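Local coordinates for protein amidohydrolase (Xanthomonas campestris pv. campestris, PDB 4DZH) that binds zinc in a TIM-barrel amidohydrolase fold and probably deaminates adenosine-type substrates such as 5'-methylthioadenosine, at residues G21-I26 against G371-G376. Residues are numbered along the deposited sequence; the frame is centred on the assembly and turned at random.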
loop_
_atom_site.group_PDB
_atom_site.type_symbol
_atom_site.label_atom_id
_atom_site.label_comp_id
_atom_site.label_asym_id
_atom_site.label_seq_id
_atom_site.Cartn_x
_atom_site.Cartn_y
_atom_site.Cartn_z
ATOM N N GLY A 21 -25.080 -0.269 -2.034
ATOM C CA GLY A 21 -25.154 0.796 -1.056
ATOM C C GLY A 21 -24.752 2.148 -1.614
ATOM O O GLY A 21 -25.289 3.183 -1.226
ATOM N N TYR A 22 -23.761 2.141 -2.502
ATOM C CA TYR A 22 -23.196 3.379 -3.050
ATOM C C TYR A 22 -22.849 3.122 -4.486
ATOM O O TYR A 22 -22.299 2.056 -4.822
ATOM C CB TYR A 22 -21.928 3.802 -2.293
ATOM C CG TYR A 22 -22.201 3.981 -0.836
ATOM C CD1 TYR A 22 -22.650 5.201 -0.348
ATOM C CD2 TYR A 22 -22.030 2.917 0.058
ATOM C CE1 TYR A 22 -22.927 5.370 1.005
ATOM C CE2 TYR A 22 -22.317 3.068 1.418
ATOM C CZ TYR A 22 -22.755 4.303 1.884
ATOM O OH TYR A 22 -23.036 4.485 3.232
ATOM N N VAL A 23 -23.229 4.056 -5.356
ATOM C CA VAL A 23 -22.737 4.012 -6.734
ATOM C C VAL A 23 -21.832 5.212 -6.990
ATOM O O VAL A 23 -22.211 6.348 -6.717
ATOM C CB VAL A 23 -23.890 4.007 -7.787
ATOM C CG1 VAL A 23 -23.343 4.127 -9.205
ATOM C CG2 VAL A 23 -24.750 2.738 -7.609
ATOM N N VAL A 24 -20.619 4.957 -7.488
ATOM C CA VAL A 24 -19.667 6.013 -7.762
ATOM C C VAL A 24 -19.467 6.125 -9.269
ATOM O O VAL A 24 -18.714 5.350 -9.862
ATOM C CB VAL A 24 -18.306 5.718 -7.080
ATOM C CG1 VAL A 24 -17.329 6.829 -7.388
ATOM C CG2 VAL A 24 -18.511 5.473 -5.556
ATOM N N PRO A 25 -20.171 7.069 -9.922
ATOM C CA PRO A 25 -20.211 7.057 -11.389
ATOM C C PRO A 25 -18.959 7.588 -12.101
ATOM O O PRO A 25 -18.824 7.292 -13.290
ATOM C CB PRO A 25 -21.427 7.935 -11.708
ATOM C CG PRO A 25 -21.467 8.943 -10.561
ATOM C CD PRO A 25 -20.989 8.149 -9.328
ATOM N N ILE A 26 -18.121 8.343 -11.390
ATOM C CA ILE A 26 -16.905 9.006 -11.879
ATOM C C ILE A 26 -17.296 10.250 -12.701
ATOM O O ILE A 26 -16.734 11.337 -12.501
ATOM C CB ILE A 26 -15.991 8.062 -12.693
ATOM C CG1 ILE A 26 -15.585 6.850 -11.843
ATOM C CG2 ILE A 26 -14.739 8.798 -13.180
ATOM C CD1 ILE A 26 -14.808 7.183 -10.581
ATOM N N GLY A 371 -14.858 3.397 -18.016
ATOM C CA GLY A 371 -14.237 4.401 -17.157
ATOM C C GLY A 371 -15.206 5.217 -16.322
ATOM O O GLY A 371 -14.779 5.961 -15.427
ATOM N N SER A 372 -16.503 5.140 -16.657
ATOM C CA SER A 372 -17.519 5.802 -15.855
ATOM C C SER A 372 -18.812 5.021 -15.964
ATOM O O SER A 372 -18.950 4.183 -16.861
ATOM C CB SER A 372 -17.716 7.243 -16.335
ATOM O OG SER A 372 -17.985 7.249 -17.735
ATOM N N ILE A 373 -19.715 5.221 -15.004
ATOM C CA ILE A 373 -20.996 4.521 -15.007
ATOM C C ILE A 373 -22.011 5.462 -15.631
ATOM O O ILE A 373 -22.654 6.276 -14.942
ATOM C CB ILE A 373 -21.441 4.067 -13.587
ATOM C CG1 ILE A 373 -20.248 3.345 -12.902
ATOM C CG2 ILE A 373 -22.690 3.177 -13.680
ATOM C CD1 ILE A 373 -20.608 2.696 -11.545
ATOM N N GLU A 374 -22.095 5.377 -16.953
ATOM C CA GLU A 374 -22.974 6.239 -17.749
ATOM C C GLU A 374 -23.687 5.334 -18.742
ATOM O O GLU A 374 -23.099 4.369 -19.242
ATOM C CB GLU A 374 -22.161 7.286 -18.480
ATOM C CG GLU A 374 -21.412 8.265 -17.564
ATOM C CD GLU A 374 -20.730 9.367 -18.351
ATOM O OE1 GLU A 374 -21.432 10.298 -18.799
ATOM O OE2 GLU A 374 -19.500 9.313 -18.581
ATOM N N VAL A 375 -24.955 5.631 -19.007
ATOM C CA VAL A 375 -25.734 4.872 -19.988
ATOM C C VAL A 375 -24.981 4.810 -21.319
ATOM O O VAL A 375 -24.443 5.823 -21.819
ATOM C CB VAL A 375 -27.160 5.485 -20.168
ATOM C CG1 VAL A 375 -27.865 4.863 -21.385
ATOM C CG2 VAL A 375 -27.991 5.330 -18.920
ATOM N N GLY A 376 -24.897 3.599 -21.878
ATOM C CA GLY A 376 -24.268 3.391 -23.159
ATOM C C GLY A 376 -22.869 2.848 -23.109
ATOM O O GLY A 376 -22.323 2.355 -24.109
#
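Pro25 and Ile373 bring the two backbones together, their CA atoms 4.5 Å apart, where the chain leaving strand 22-23 meets the loop between helix 349-363 and strand 381-385. The touching parts run at 140° to each other, roughly antiparallel, but a single backbone hydrogen bond joins them: Ile373 N donates to Pro25 O over 2.8 Å, with an N-H...O angle of 163°. The same oxygen also lies 3.2 Å from Ser372 CB, a close polar-apolar contact beside the bond.

Ile373 supplies the main apolar surface. Its CG1 sits beside the backbone N and chi2 is extended (-173°), which carries CD1 along 21-26 to Val24 O and on to Val23 CG1 (3.9 Å), where the two side chains meet at a slant. Ile373 CB rests against Pro25 CA, and the proline CB approaches Ile373 O. Further along, Ile26 sets CG2 3.6 Å from Gly371 O, and its side chain, whose end leads away from 371-376, also packs on Leu353, Thr357 and Leu358 of helix 349-363. Ser372 turns OG to its own loop, donating to the anti lone pair of Glu374 OE2 at 2.7 Å; Lys377 NZ also hydrogen-bonds this hydroxyl.

Val38 of strand 36-41 touches Ile373 as well, placing the contact, away from the metal sites, toward the small beta domain that amidohydrolases of this family typically build from both chain ends beside the TIM barrel. One nearly straight bond thus satisfies a buried carbonyl and fixes the pairing of Pro25 with Ile373, while aliphatic carbons set against each other and against backbone carbonyls make up much of the rest.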